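Local coordinates for putative adenylate cyclase (Vibrio parahaemolyticus, PDB 2ACA), which is of unproven function but, as a CYTH-family protein, probably acts on a triphosphate substrate, perhaps making cyclic AMP as class IV adenylate cyclases do, at residues G9-E14 and E81-E86; V120-I125 and F139-D144. All coordinates share one frame; numbering follows the deposited sequence.

How the interactions relate
Both interactions belong to the antiparallel sheet that, in CYTH proteins, curls into a tunnel. Interaction 2 lies within the sheet, on the hairpin of strands 123-130 and 134-143; interaction 1 brings together its outermost strands, 11-19 and 85-89. Their centres are about 12 Å apart and the link is direct, because strands 11-19 and 134-143 are neighbours: Phe11 O lies 2.7 Å from Thr143 N and Val13 O 3.2 Å from Ile141 N, both probable hydrogen bonds. The side chain of Glu12 comes within about 4 Å of a bound phosphate ion, which probably came from the crystallisation liquor but is consistent with an anion-binding tunnel in a family whose substrates carry triphosphates.

Interaction 1. Residues G9-E14 and E81-E86; sequences GQFEVE and EADRCE
Phe11 and Arg84 form a single backbone bridge, flanked by two hydrogen bonds: Cys85 N to Gln10 O (2.9 Å) and Glu12 N to Asp83 O (2.9 Å). Asp83 O also receives a CA-H contact from Phe11 CA at 3.3 Å. This bridge joins the start of strand 11-19 to the turn leading into strand 85-89, consistent with closure of the CYTH tunnel. Beside it small, buried Cys85 packs close, its SG 3.4 Å from OE2 of Glu12, a residue of the ExExK signature.

The side-chain flank is looser, partly covered by Asn102 and Met99 of the second subunit. Gln10, with CG anti to its own N (chi1 -172°), reaches out so that its OE1 sits over one face of the Arg84 guanidinium, too poorly angled for a hydrogen bond. Within segment 81-86 that group is instead fixed by Glu86, whose OE2 accepts from NE and, at 2.7 Å, from NH2; on the solvent side, exposed Glu81 OE2 adds a long ion pair to Arg84 NH1. Asp83 OD2 rests obliquely against the Phe11 ring. The hydrogen bonds between the segments are both backbone bonds; side chains add packing, and the nearby carboxylate of Glu146 may raise the pKa of Asp83.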
loop_
_atom_site.group_PDB
_atom_site.type_symbol
_atom_site.label_atom_id
_atom_site.label_comp_id
_atom_site.label_asym_id
_atom_site.label_seq_id
_atom_site.Cartn_x
_atom_site.Cartn_y
_atom_site.Cartn_z
ATOM N N GLY A 9 -1.360 3.405 16.825
ATOM C CA GLY A 9 -0.557 3.583 15.628
ATOM C C GLY A 9 0.932 3.283 15.709
ATOM O O GLY A 9 1.353 2.196 16.116
ATOM N N GLN A 10 1.722 4.280 15.319
ATOM C CA GLN A 10 3.185 4.216 15.258
ATOM C C GLN A 10 3.966 3.556 16.403
ATOM O O GLN A 10 5.112 3.142 16.209
ATOM C CB GLN A 10 3.739 5.632 15.019
ATOM C CG GLN A 10 5.239 5.694 14.736
ATOM C CD GLN A 10 5.729 7.094 14.415
ATOM O OE1 GLN A 10 6.898 7.293 14.081
ATOM N NE2 GLN A 10 4.837 8.072 14.518
ATOM N N PHE A 11 3.369 3.432 17.582
ATOM C CA PHE A 11 4.101 2.840 18.701
ATOM C C PHE A 11 3.414 1.609 19.260
ATOM O O PHE A 11 2.322 1.686 19.818
ATOM C CB PHE A 11 4.315 3.908 19.773
ATOM C CG PHE A 11 4.898 5.182 19.221
ATOM C CD1 PHE A 11 6.090 5.144 18.499
ATOM C CD2 PHE A 11 4.231 6.400 19.344
ATOM C CE1 PHE A 11 6.606 6.296 17.900
ATOM C CE2 PHE A 11 4.744 7.549 18.748
ATOM C CZ PHE A 11 5.930 7.495 18.025
ATOM N N GLU A 12 4.091 0.475 19.117
ATOM C CA GLU A 12 3.560 -0.811 19.538
ATOM C C GLU A 12 4.433 -1.538 20.555
ATOM O O GLU A 12 5.535 -1.975 20.226
ATOM C CB GLU A 12 3.396 -1.688 18.291
ATOM C CG GLU A 12 2.916 -3.110 18.535
ATOM C CD GLU A 12 3.030 -3.987 17.296
ATOM O OE1 GLU A 12 2.442 -5.091 17.277
ATOM O OE2 GLU A 12 3.714 -3.582 16.332
ATOM N N VAL A 13 3.955 -1.654 21.791
ATOM C CA VAL A 13 4.702 -2.391 22.798
ATOM C C VAL A 13 4.182 -3.815 22.665
ATOM O O VAL A 13 2.968 -4.038 22.602
ATOM C CB VAL A 13 4.445 -1.871 24.234
ATOM C CG1 VAL A 13 5.028 -0.481 24.397
ATOM C CG2 VAL A 13 2.964 -1.843 24.527
ATOM N N GLU A 14 5.098 -4.773 22.615
ATOM C CA GLU A 14 4.728 -6.169 22.436
ATOM C C GLU A 14 5.643 -7.100 23.213
ATOM O O GLU A 14 6.857 -6.924 23.214
ATOM C CB GLU A 14 4.809 -6.512 20.947
ATOM C CG GLU A 14 4.388 -7.910 20.562
ATOM C CD GLU A 14 4.726 -8.214 19.116
ATOM O OE1 GLU A 14 4.081 -9.101 18.513
ATOM O OE2 GLU A 14 5.649 -7.566 18.578
ATOM N N GLU A 81 13.395 2.709 15.916
ATOM C CA GLU A 81 13.094 2.723 17.342
ATOM C C GLU A 81 12.514 1.369 17.753
ATOM O O GLU A 81 11.655 0.815 17.067
ATOM C CB GLU A 81 12.099 3.841 17.672
ATOM C CG GLU A 81 12.640 5.248 17.462
ATOM C CD GLU A 81 12.759 5.629 15.995
ATOM O OE1 GLU A 81 13.273 6.731 15.703
ATOM O OE2 GLU A 81 12.333 4.832 15.134
ATOM N N ALA A 82 12.996 0.847 18.875
ATOM C CA ALA A 82 12.556 -0.444 19.394
ATOM C C ALA A 82 11.050 -0.696 19.319
ATOM O O ALA A 82 10.619 -1.804 18.992
ATOM C CB ALA A 82 13.029 -0.603 20.834
ATOM N N ASP A 83 10.259 0.330 19.616
ATOM C CA ASP A 83 8.803 0.210 19.615
ATOM C C ASP A 83 8.079 0.885 18.449
ATOM O O ASP A 83 6.873 1.124 18.528
ATOM C CB ASP A 83 8.252 0.784 20.918
ATOM C CG ASP A 83 8.692 2.217 21.146
ATOM O OD1 ASP A 83 9.898 2.432 21.393
ATOM O OD2 ASP A 83 7.840 3.126 21.064
ATOM N N ARG A 84 8.792 1.194 17.373
ATOM C CA ARG A 84 8.148 1.846 16.238
ATOM C C ARG A 84 7.708 0.848 15.176
ATOM O O ARG A 84 8.496 0.025 14.704
ATOM C CB ARG A 84 9.086 2.890 15.609
ATOM C CG ARG A 84 8.453 3.699 14.469
ATOM C CD ARG A 84 9.462 4.649 13.826
ATOM N NE ARG A 84 8.897 5.372 12.688
ATOM C CZ ARG A 84 9.573 6.231 11.924
ATOM N NH1 ARG A 84 10.853 6.486 12.169
ATOM N NH2 ARG A 84 8.967 6.838 10.908
ATOM N N CYS A 85 6.437 0.923 14.809
ATOM C CA CYS A 85 5.894 0.039 13.791
ATOM C C CYS A 85 4.790 0.747 13.021
ATOM O O CYS A 85 3.807 1.214 13.598
ATOM C CB CYS A 85 5.343 -1.238 14.426
ATOM S SG CYS A 85 4.626 -2.397 13.247
ATOM N N GLU A 86 4.960 0.833 11.710
ATOM C CA GLU A 86 3.958 1.477 10.883
ATOM C C GLU A 86 3.440 0.500 9.841
ATOM O O GLU A 86 4.160 -0.388 9.385
ATOM C CB GLU A 86 4.544 2.724 10.222
ATOM C CG GLU A 86 5.088 3.721 11.232
ATOM C CD GLU A 86 5.463 5.050 10.608
ATOM O OE1 GLU A 86 4.556 5.753 10.114
ATOM O OE2 GLU A 86 6.663 5.389 10.613
#

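Interaction 2. Residues V120-I125 and F139-D144; sequences VGEFHI and FAIMTD
Ala140 O is met by several groups of the facing strand: His124 N donates an almost straight hydrogen bond to it (2.8 Å, 175° at the hydrogen), Phe123 CA offers a CA-H contact, and the Phe123 ring presents its edge. The return bond, Ala140 N to His124 O, is longer at 3.1 Å. His124 and Ala140 are therefore an antiparallel hydrogen-bonded pair, followed by the non-hydrogen-bonded pair Ile125 and Phe139.

Ile125 and Phe139 run side by side on the same face, with Ile125 CG1 4.0 Å from Phe139 CE2. These large apolar residues suit a face covered by Phe25 of helix 22-30 and Leu156 of helix 152-162, where Phe163 also meets the Phe139 ring edge-to-face. The strands form the hairpin 123-130/134-143 of the CYTH antiparallel sheet. On the other face the small Ala140 shares its side with His124 and packs against Glu14, a residue of the family's ExExK signature, consistent with a polar tunnel lining opposite the helix-covered core.

Ahead of the pairing, a type II' turn from Val120 to Phe123 ends strand 106-120 and starts the next one; Gly121 suits its second position, where phi is positive (80°). Glu122 CG lies over one face of the Phe123 ring. Packing is tight at Ile141, whose CB meets Phe123 CD1 at 3.5 Å. With its CG1 anti to the backbone N (chi1 168°), Ile141 sends CD1 towards Glu122, 3.1 Å from Glu122 O and 3.3 Å from Glu122 OE1; these are close non-bonded approaches, the first unusually short. Tyr152 of helix 152-162 and Val13 of strand 11-19 also touch this isoleucine, while Arg155 and Leu159 cover Phe123.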
loop_
_atom_site.group_PDB
_atom_site.type_symbol
_atom_site.label_atom_id
_atom_site.label_comp_id
_atom_site.label_asym_id
_atom_site.label_seq_id
_atom_site.Cartn_x
_atom_site.Cartn_y
_atom_site.Cartn_z
ATOM N N VAL A 120 -8.981 -8.199 23.726
ATOM C CA VAL A 120 -9.378 -8.176 25.130
ATOM C C VAL A 120 -9.168 -6.722 25.502
ATOM O O VAL A 120 -8.079 -6.326 25.917
ATOM C CB VAL A 120 -8.477 -9.069 26.006
ATOM C CG1 VAL A 120 -8.828 -8.877 27.468
ATOM C CG2 VAL A 120 -8.662 -10.533 25.625
ATOM N N GLY A 121 -10.217 -5.925 25.333
ATOM C CA GLY A 121 -10.109 -4.509 25.614
ATOM C C GLY A 121 -9.433 -3.910 24.398
ATOM O O GLY A 121 -9.877 -4.129 23.271
ATOM N N GLU A 122 -8.356 -3.164 24.615
ATOM C CA GLU A 122 -7.624 -2.557 23.513
ATOM C C GLU A 122 -6.341 -3.349 23.281
ATOM O O GLU A 122 -5.546 -3.030 22.395
ATOM C CB GLU A 122 -7.278 -1.101 23.837
ATOM C CG GLU A 122 -6.331 -0.925 25.014
ATOM C CD GLU A 122 -6.055 0.530 25.318
ATOM O OE1 GLU A 122 -5.621 1.259 24.399
ATOM O OE2 GLU A 122 -6.271 0.953 26.476
ATOM N N PHE A 123 -6.147 -4.387 24.087
ATOM C CA PHE A 123 -4.961 -5.224 23.980
ATOM C C PHE A 123 -5.188 -6.385 23.022
ATOM O O PHE A 123 -6.284 -6.945 22.963
ATOM C CB PHE A 123 -4.573 -5.748 25.361
ATOM C CG PHE A 123 -4.241 -4.662 26.338
ATOM C CD1 PHE A 123 -3.149 -3.827 26.126
ATOM C CD2 PHE A 123 -5.039 -4.452 27.456
ATOM C CE1 PHE A 123 -2.857 -2.795 27.014
ATOM C CE2 PHE A 123 -4.759 -3.423 28.350
ATOM C CZ PHE A 123 -3.665 -2.593 28.129
ATOM N N HIS A 124 -4.145 -6.742 22.279
ATOM C CA HIS A 124 -4.221 -7.829 21.311
ATOM C C HIS A 124 -3.509 -9.077 21.811
ATOM O O HIS A 124 -2.458 -8.988 22.438
ATOM C CB HIS A 124 -3.580 -7.409 19.985
ATOM C CG HIS A 124 -4.159 -6.163 19.393
ATOM N ND1 HIS A 124 -5.481 -6.060 19.020
ATOM C CD2 HIS A 124 -3.591 -4.968 19.099
ATOM C CE1 HIS A 124 -5.705 -4.856 18.523
ATOM N NE2 HIS A 124 -4.574 -4.173 18.561
ATOM N N ILE A 125 -4.086 -10.240 21.539
ATOM C CA ILE A 125 -3.466 -11.490 21.933
ATOM C C ILE A 125 -3.253 -12.305 20.671
ATOM O O ILE A 125 -4.211 -12.620 19.973
ATOM C CB ILE A 125 -4.355 -12.314 22.882
ATOM C CG1 ILE A 125 -4.610 -11.546 24.181
ATOM C CG2 ILE A 125 -3.684 -13.653 23.161
ATOM C CD1 ILE A 125 -5.394 -12.344 25.214
ATOM N N PHE A 139 1.466 -10.407 23.180
ATOM C CA PHE A 139 0.518 -9.528 23.840
ATOM C C PHE A 139 0.981 -8.136 23.475
ATOM O O PHE A 139 2.163 -7.825 23.610
ATOM C CB PHE A 139 0.557 -9.733 25.357
ATOM C CG PHE A 139 0.122 -11.102 25.787
ATOM C CD1 PHE A 139 0.971 -12.189 25.644
ATOM C CD2 PHE A 139 -1.158 -11.316 26.287
ATOM C CE1 PHE A 139 0.551 -13.478 25.991
ATOM C CE2 PHE A 139 -1.584 -12.601 26.635
ATOM C CZ PHE A 139 -0.726 -13.681 26.485
ATOM N N ALA A 140 0.072 -7.294 23.001
ATOM C CA ALA A 140 0.485 -5.958 22.602
ATOM C C ALA A 140 -0.634 -4.927 22.545
ATOM O O ALA A 140 -1.816 -5.253 22.641
ATOM C CB ALA A 140 1.183 -6.028 21.238
ATOM N N ILE A 141 -0.225 -3.676 22.376
ATOM C CA ILE A 141 -1.136 -2.550 22.270
ATOM C C ILE A 141 -0.400 -1.456 21.514
ATOM O O ILE A 141 0.732 -1.117 21.864
ATOM C CB ILE A 141 -1.536 -2.011 23.662
ATOM C CG1 ILE A 141 -2.239 -0.660 23.521
ATOM C CG2 ILE A 141 -0.308 -1.867 24.542
ATOM C CD1 ILE A 141 -3.531 -0.716 22.737
HETATM N N MSE A 142 -1.017 -0.933 20.459
HETATM C CA MSE A 142 -0.412 0.148 19.687
HETATM C C MSE A 142 -1.055 1.452 20.141
HETATM O O MSE A 142 -2.281 1.553 20.239
HETATM C CB MSE A 142 -0.641 -0.049 18.189
HETATM C CG MSE A 142 0.096 -1.233 17.600
HETATM SE SE MSE A 142 -0.247 -1.389 15.716
HETATM C CE MSE A 142 1.295 -0.458 15.032
ATOM N N THR A 143 -0.217 2.438 20.436
ATOM C CA THR A 143 -0.687 3.737 20.885
ATOM C C THR A 143 0.103 4.843 20.195
ATOM O O THR A 143 1.118 4.583 19.549
ATOM C CB THR A 143 -0.512 3.891 22.403
ATOM O OG1 THR A 143 -1.037 5.160 22.817
ATOM C CG2 THR A 143 0.965 3.817 22.768
ATOM N N ASP A 144 -0.371 6.076 20.334
ATOM C CA ASP A 144 0.303 7.222 19.737
ATOM C C ASP A 144 1.060 7.976 20.824
ATOM O O ASP A 144 2.095 8.595 20.570
ATOM C CB ASP A 144 -0.714 8.131 19.052
ATOM C CG ASP A 144 -1.404 7.446 17.895
ATOM O OD1 ASP A 144 -2.146 6.469 18.137
ATOM O OD2 ASP A 144 -1.197 7.871 16.738
#